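Local coordinates for 6-phosphogluconate dehydrogenase (Pseudomonas syringae, PDB 5U5G), which probably catalyses the NADP-dependent reduction of 2-oxopropylphosphonate to 2-hydroxypropylphosphonate in fosfomycin biosynthesis, at residues A[96-104]-A[241-249]. Numbering follows the deposited sequence.
Sequences LSTIAPETA and KDLELARRR. With NAP (NADP nicotinamide-adenine-dinucleotide phosphate), chain E.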
ATOM      1  N   LEU A  96      17.488   6.959 -16.075  1.00 20.40           N
ATOM      2  CA  LEU A  96      16.557   6.181 -15.277  1.00 22.13           C
ATOM      3  C   LEU A  96      16.872   6.229 -13.793  1.00 21.54           C
ATOM      4  O   LEU A  96      16.216   5.524 -13.015  1.00 24.39           O
ATOM      5  CB  LEU A  96      16.555   4.729 -15.739  1.00 20.48           C
ATOM      6  CG  LEU A  96      16.382   4.498 -17.235  1.00 17.93           C
ATOM      7  CD1 LEU A  96      16.930   3.127 -17.577  1.00 18.92           C
ATOM      8  CD2 LEU A  96      14.909   4.608 -17.615  1.00 19.48           C
ATOM      9  N   SER A  97      17.849   7.034 -13.387  1.00 21.88           N
ATOM     10  CA  SER A  97      18.254   7.111 -11.991  1.00 19.05           C
ATOM     11  C   SER A  97      17.285   7.981 -11.200  1.00 21.07           C
ATOM     12  O   SER A  97      16.559   8.814 -11.749  1.00 21.08           O
ATOM     13  CB  SER A  97      19.673   7.681 -11.867  1.00 19.76           C
ATOM     14  OG  SER A  97      20.541   7.086 -12.828  1.00 22.76           O
ATOM     15  N   THR A  98      17.293   7.794  -9.890  1.00 20.55           N
ATOM     16  CA  THR A  98      16.604   8.706  -8.992  1.00 21.38           C
ATOM     17  C   THR A  98      17.638   9.683  -8.452  1.00 20.34           C
ATOM     18  O   THR A  98      18.574   9.280  -7.756  1.00 20.35           O
ATOM     19  CB  THR A  98      15.890   7.960  -7.867  1.00 22.80           C
ATOM     20  OG1 THR A  98      14.995   6.999  -8.447  1.00 18.89           O
ATOM     21  CG2 THR A  98      15.085   8.947  -7.037  1.00 20.65           C
ATOM     22  N   ILE A  99      17.484  10.960  -8.811  1.00 19.79           N
ATOM     23  CA  ILE A  99      18.448  12.002  -8.479  1.00 18.04           C
ATOM     24  C   ILE A  99      17.672  13.235  -8.040  1.00 21.98           C
ATOM     25  O   ILE A  99      16.462  13.341  -8.258  1.00 23.42           O
ATOM     26  CB  ILE A  99      19.365  12.365  -9.672  1.00 21.91           C
ATOM     27  CG1 ILE A  99      18.523  12.902 -10.831  1.00 20.71           C
ATOM     28  CG2 ILE A  99      20.207  11.174 -10.135  1.00 19.34           C
ATOM     29  CD1 ILE A  99      19.375  13.434 -11.983  1.00 22.44           C
ATOM     30  N   ALA A 100      18.393  14.173  -7.423  1.00 20.28           N
ATOM     31  CA  ALA A 100      17.787  15.411  -6.948  1.00 21.32           C
ATOM     32  C   ALA A 100      17.160  16.183  -8.109  1.00 21.10           C
ATOM     33  O   ALA A 100      17.733  16.234  -9.205  1.00 22.93           O
ATOM     34  CB  ALA A 100      18.840  16.272  -6.252  1.00 23.75           C
ATOM     35  N   PRO A 101      15.970  16.760  -7.916  1.00 22.82           N
ATOM     36  CA  PRO A 101      15.319  17.503  -9.013  1.00 23.73           C
ATOM     37  C   PRO A 101      16.166  18.641  -9.562  1.00 23.19           C
ATOM     38  O   PRO A 101      16.185  18.849 -10.780  1.00 23.98           O
ATOM     39  CB  PRO A 101      14.015  18.013  -8.360  1.00 22.23           C
ATOM     40  CG  PRO A 101      13.725  16.985  -7.267  1.00 20.55           C
ATOM     41  CD  PRO A 101      15.099  16.623  -6.733  1.00 21.66           C
ATOM     42  N   GLU A 102      16.894  19.366  -8.708  1.00 23.27           N
ATOM     43  CA  GLU A 102      17.756  20.437  -9.207  1.00 29.83           C
ATOM     44  C   GLU A 102      18.920  19.893 -10.045  1.00 26.34           C
ATOM     45  O   GLU A 102      19.327  20.539 -11.019  1.00 24.07           O
ATOM     46  CB  GLU A 102      18.269  21.308  -8.039  1.00 28.99           C
ATOM     47  CG  GLU A 102      19.148  20.589  -6.999  1.00 28.96           C
ATOM     48  CD  GLU A 102      18.352  19.998  -5.813  1.00 38.88           C
ATOM     49  OE1 GLU A 102      17.099  19.865  -5.917  1.00 31.17           O
ATOM     50  OE2 GLU A 102      18.993  19.674  -4.775  1.00 31.62           O
ATOM     51  N   THR A 103      19.455  18.712  -9.708  1.00 22.26           N
ATOM     52  CA  THR A 103      20.447  18.087 -10.587  1.00 22.10           C
ATOM     53  C   THR A 103      19.841  17.789 -11.956  1.00 23.78           C
ATOM     54  O   THR A 103      20.450  18.074 -12.999  1.00 21.84           O
ATOM     55  CB  THR A 103      20.999  16.799  -9.967  1.00 23.54           C
ATOM     56  OG1 THR A 103      21.432  17.053  -8.627  1.00 25.84           O
ATOM     57  CG2 THR A 103      22.189  16.244 -10.795  1.00 19.73           C
ATOM     58  N   ALA A 104      18.635  17.210 -11.969  1.00 20.01           N
ATOM     59  CA  ALA A 104      17.963  16.929 -13.236  1.00 19.73           C
ATOM     60  C   ALA A 104      17.710  18.211 -14.024  1.00 23.88           C
ATOM     61  O   ALA A 104      17.906  18.248 -15.243  1.00 22.42           O
ATOM     62  CB  ALA A 104      16.650  16.197 -12.984  1.00 18.06           C
ATOM     63  N   LYS A 241      19.551   6.760   0.068  1.00 21.67           N
ATOM     64  CA  LYS A 241      19.764   7.848  -0.879  1.00 21.42           C
ATOM     65  C   LYS A 241      18.452   8.573  -1.168  1.00 22.44           C
ATOM     66  O   LYS A 241      18.389   9.809  -1.140  1.00 22.47           O
ATOM     67  CB  LYS A 241      20.390   7.316  -2.175  1.00 22.17           C
ATOM     68  CG  LYS A 241      20.216   8.264  -3.373  1.00 23.94           C
ATOM     69  CD  LYS A 241      20.857   7.741  -4.656  1.00 24.47           C
ATOM     70  CE  LYS A 241      20.107   6.534  -5.251  1.00 23.13           C
ATOM     71  NZ  LYS A 241      18.773   6.852  -5.835  1.00 21.25           N
ATOM     72  N   ASP A 242      17.379   7.815  -1.425  1.00 20.80           N
ATOM     73  CA  ASP A 242      16.108   8.444  -1.766  1.00 21.11           C
ATOM     74  C   ASP A 242      15.481   9.129  -0.552  1.00 20.77           C
ATOM     75  O   ASP A 242      14.908  10.216  -0.678  1.00 19.99           O
ATOM     76  CB  ASP A 242      15.157   7.412  -2.383  1.00 24.73           C
ATOM     77  CG  ASP A 242      15.648   6.904  -3.733  1.00 27.72           C
ATOM     78  OD1 ASP A 242      16.605   7.508  -4.282  1.00 26.49           O
ATOM     79  OD2 ASP A 242      15.091   5.902  -4.245  1.00 29.38           O
ATOM     80  N   LEU A 243      15.603   8.522   0.633  1.00 18.92           N
ATOM     81  CA  LEU A 243      15.105   9.159   1.853  1.00 20.21           C
ATOM     82  C   LEU A 243      15.818  10.483   2.111  1.00 21.77           C
ATOM     83  O   LEU A 243      15.215  11.450   2.597  1.00 20.86           O
ATOM     84  CB  LEU A 243      15.301   8.219   3.045  1.00 19.36           C
ATOM     85  CG  LEU A 243      14.140   7.417   3.656  1.00 24.19           C
ATOM     86  CD1 LEU A 243      12.755   7.859   3.172  1.00 18.32           C
ATOM     87  CD2 LEU A 243      14.342   5.915   3.538  1.00 23.88           C
ATOM     88  N   GLU A 244      17.111  10.536   1.809  1.00 20.23           N
ATOM     89  CA  GLU A 244      17.866  11.768   1.975  1.00 24.23           C
ATOM     90  C   GLU A 244      17.442  12.819   0.952  1.00 21.53           C
ATOM     91  O   GLU A 244      17.362  14.010   1.273  1.00 22.53           O
ATOM     92  CB  GLU A 244      19.361  11.462   1.876  1.00 25.60           C
ATOM     93  CG  GLU A 244      20.274  12.672   2.008  1.00 32.10           C
ATOM     94  CD  GLU A 244      20.166  13.338   3.359  1.00 40.06           C
ATOM     95  OE1 GLU A 244      19.745  12.663   4.335  1.00 39.55           O
ATOM     96  OE2 GLU A 244      20.504  14.543   3.441  1.00 45.88           O
ATOM     97  N   LEU A 245      17.142  12.408  -0.279  1.00 20.97           N
ATOM     98  CA  LEU A 245      16.572  13.367  -1.223  1.00 21.39           C
ATOM     99  C   LEU A 245      15.262  13.944  -0.688  1.00 23.80           C
ATOM    100  O   LEU A 245      15.025  15.156  -0.777  1.00 23.69           O
ATOM    101  CB  LEU A 245      16.367  12.715  -2.586  1.00 20.17           C
ATOM    102  CG  LEU A 245      17.639  12.246  -3.299  1.00 22.93           C
ATOM    103  CD1 LEU A 245      17.277  11.439  -4.528  1.00 21.39           C
ATOM    104  CD2 LEU A 245      18.522  13.433  -3.670  1.00 20.76           C
ATOM    105  N   ALA A 246      14.428  13.098  -0.074  1.00 19.85           N
ATOM    106  CA  ALA A 246      13.166  13.561   0.501  1.00 22.26           C
ATOM    107  C   ALA A 246      13.403  14.444   1.721  1.00 25.89           C
ATOM    108  O   ALA A 246      12.709  15.454   1.911  1.00 23.86           O
ATOM    109  CB  ALA A 246      12.293  12.362   0.882  1.00 17.39           C
ATOM    110  N   ARG A 247      14.365  14.064   2.569  1.00 21.23           N
ATOM    111  CA  ARG A 247      14.674  14.856   3.755  1.00 24.38           C
ATOM    112  C   ARG A 247      15.066  16.276   3.381  1.00 28.65           C
ATOM    113  O   ARG A 247      14.663  17.235   4.047  1.00 25.88           O
ATOM    114  CB  ARG A 247      15.797  14.210   4.565  1.00 23.12           C
ATOM    115  CG  ARG A 247      16.012  14.879   5.920  1.00 30.62           C
ATOM    116  CD  ARG A 247      17.325  14.465   6.579  1.00 29.94           C
ATOM    117  NE  ARG A 247      18.489  14.946   5.839  1.00 38.77           N
ATOM    118  CZ  ARG A 247      18.939  16.200   5.887  1.00 45.33           C
ATOM    119  NH1 ARG A 247      18.318  17.103   6.638  1.00 48.65           N
ATOM    120  NH2 ARG A 247      20.006  16.554   5.181  1.00 40.02           N
ATOM    121  N   ARG A 248      15.858  16.428   2.318  1.00 24.80           N
ATOM    122  CA  ARG A 248      16.305  17.750   1.919  1.00 28.65           C
ATOM    123  C   ARG A 248      15.169  18.609   1.379  1.00 27.18           C
ATOM    124  O   ARG A 248      15.353  19.817   1.212  1.00 29.33           O
ATOM    125  CB  ARG A 248      17.399  17.619   0.875  1.00 25.92           C
ATOM    126  CG  ARG A 248      18.616  16.842   1.319  1.00 34.79           C
ATOM    127  CD  ARG A 248      19.667  16.953   0.237  1.00 38.08           C
ATOM    128  NE  ARG A 248      19.865  18.342  -0.165  1.00 47.95           N
ATOM    129  CZ  ARG A 248      19.424  18.836  -1.317  1.00 52.48           C
ATOM    130  NH1 ARG A 248      18.740  18.037  -2.118  1.00 41.59           N
ATOM    131  NH2 ARG A 248      19.595  20.110  -1.673  1.00 50.53           N
ATOM    132  N   ARG A 249      14.005  18.023   1.102  1.00 26.10           N
ATOM    133  CA  ARG A 249      12.868  18.781   0.607  1.00 28.84           C
ATOM    134  C   ARG A 249      11.809  19.017   1.678  1.00 30.54           C
ATOM    135  O   ARG A 249      10.757  19.590   1.379  1.00 30.39           O
ATOM    136  CB  ARG A 249      12.273  18.081  -0.615  1.00 22.83           C
ATOM    137  CG  ARG A 249      13.318  17.834  -1.690  1.00 26.35           C
ATOM    138  CD  ARG A 249      12.729  17.287  -2.984  1.00 23.62           C
ATOM    139  NE  ARG A 249      11.641  18.126  -3.479  1.00 30.01           N
ATOM    140  CZ  ARG A 249      11.806  19.222  -4.211  1.00 29.82           C
ATOM    141  NH1 ARG A 249      13.022  19.625  -4.546  1.00 27.83           N
ATOM    142  NH2 ARG A 249      10.743  19.915  -4.612  1.00 35.80           N
TER
HETATM  143  PA  NAP E 301      23.143  -0.585  -7.513  1.00 21.92           P
HETATM  144  O1A NAP E 301      23.802  -0.175  -6.247  1.00 21.47           O
HETATM  145  O2A NAP E 301      22.666  -2.002  -7.716  1.00 22.98           O
HETATM  146  O5B NAP E 301      24.109  -0.184  -8.802  1.00 26.10           O
HETATM  147  C5B NAP E 301      24.485   1.163  -8.642  1.00 21.06           C
HETATM  148  C4B NAP E 301      25.093   1.611  -9.989  1.00 23.90           C
HETATM  149  O4B NAP E 301      25.640   2.926  -9.899  1.00 21.02           O
HETATM  150  C3B NAP E 301      26.224   0.606 -10.412  1.00 22.98           C
HETATM  151  O3B NAP E 301      26.249   0.512 -11.803  1.00 25.37           O
HETATM  152  C2B NAP E 301      27.475   1.381  -9.955  1.00 23.98           C
HETATM  153  O2B NAP E 301      28.594   1.127 -10.653  1.00 19.87           O
HETATM  154  C1B NAP E 301      26.987   2.838 -10.326  1.00 21.23           C
HETATM  155  N9A NAP E 301      27.806   3.797  -9.609  1.00 21.84           N
HETATM  156  C8A NAP E 301      27.704   4.234  -8.272  1.00 23.29           C
HETATM  157  N7A NAP E 301      28.675   5.124  -7.930  1.00 22.40           N
HETATM  158  C5A NAP E 301      29.435   5.249  -9.101  1.00 21.52           C
HETATM  159  C6A NAP E 301      30.578   6.006  -9.411  1.00 24.38           C
HETATM  160  N6A NAP E 301      31.154   6.828  -8.475  1.00 24.03           N
HETATM  161  N1A NAP E 301      31.151   5.951 -10.641  1.00 25.97           N
HETATM  162  C2A NAP E 301      30.543   5.119 -11.543  1.00 21.60           C
HETATM  163  N3A NAP E 301      29.457   4.347 -11.402  1.00 22.32           N
HETATM  164  C4A NAP E 301      28.909   4.429 -10.150  1.00 22.05           C
HETATM  165  O3  NAP E 301      21.881   0.465  -7.470  1.00 24.01           O
HETATM  166  PN  NAP E 301      20.558  -0.044  -8.213  1.00 20.74           P
HETATM  167  O1N NAP E 301      20.806  -0.546  -9.581  1.00 23.16           O
HETATM  168  O2N NAP E 301      19.543  -0.657  -7.274  1.00 18.50           O
HETATM  169  O5D NAP E 301      19.749   1.473  -8.508  1.00 23.44           O
HETATM  170  C5D NAP E 301      20.273   2.132  -9.573  1.00 21.02           C
HETATM  171  C4D NAP E 301      19.359   3.314  -9.842  1.00 23.07           C
HETATM  172  O4D NAP E 301      18.011   2.843 -10.106  1.00 24.57           O
HETATM  173  C3D NAP E 301      19.277   4.217  -8.541  1.00 21.37           C
HETATM  174  O3D NAP E 301      19.204   5.558  -8.936  1.00 22.13           O
HETATM  175  C2D NAP E 301      17.985   3.769  -7.894  1.00 21.09           C
HETATM  176  O2D NAP E 301      17.351   4.781  -7.154  1.00 24.18           O
HETATM  177  C1D NAP E 301      17.137   3.463  -9.171  1.00 23.85           C
HETATM  178  N1N NAP E 301      16.070   2.524  -8.885  1.00 24.78           N
HETATM  179  C2N NAP E 301      16.326   1.245  -8.321  1.00 24.72           C
HETATM  180  C3N NAP E 301      15.274   0.371  -8.152  1.00 25.22           C
HETATM  181  C7N NAP E 301      15.504  -0.969  -7.604  1.00 25.77           C
HETATM  182  O7N NAP E 301      14.602  -1.798  -7.476  1.00 26.45           O
HETATM  183  N7N NAP E 301      16.786  -1.358  -7.259  1.00 25.78           N
HETATM  184  C4N NAP E 301      13.872   0.718  -8.579  1.00 24.89           C
HETATM  185  C5N NAP E 301      13.728   2.067  -9.127  1.00 21.95           C
HETATM  186  C6N NAP E 301      14.765   2.895  -9.244  1.00 22.90           C
HETATM  187  P2B NAP E 301      29.562  -0.335 -10.071  1.00 21.74           P
HETATM  188  O1X NAP E 301      28.678  -1.416 -10.612  1.00 20.99           O
HETATM  189  O2X NAP E 301      30.909  -0.130 -10.769  1.00 20.24           O
HETATM  190  O3X NAP E 301      29.518  -0.084  -8.583  1.00 22.37           O
HETATM  191  O   HOH W   1      15.067   4.978  -6.642  1.00 22.21           O
HETATM  192  O   HOH W   2      15.570  18.930  -3.924  1.00 27.71           O
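Across the cleft between the Rossmann-type NADP-binding domain and the helical C-terminal domain of this 3-hydroxyisobutyrate dehydrogenase relative, the loop after strand 92-95 and the start of helix 101-113 meet the C-terminal part of helix 236-247 and the residues just after it. Lys241 leaves with CG anti to the backbone N (chi1 161°) and bends at its last two torsions, so that NZ hydrogen-bonds to Thr98 O (3.1 Å) and to the ribose hydroxyl O2D of NADP (2.8 Å). The same NZ forms a salt bridge with Asp242 OD1 (2.7 Å). The neighbouring hydroxyl O3D accepts a nearly straight bond from Thr98 N (167°), so both domains grip the same sugar. Asp242, which also touches the bound 2-oxopropylphosphonate, crosses Thr98 at about a right angle, and Thr98 CG2 lies 3.5 Å from its OD1. Farther from the cofactor, the two methyls of Leu245 lie against the 98-100 backbone, with CD2 3.9 Å from Ala100 CB. Pro101 CG sits over one face of the Arg249 guanidinium, whose NH2 hydrogen-bonds to Gln197 OE1 of the second subunit. At the solvent-exposed end, Arg248 meets Glu102 end-on, carboxylate and guanidinium planes 59° apart, NH1 and NH2 converging on OE2 at 3.1 and 3.2 Å.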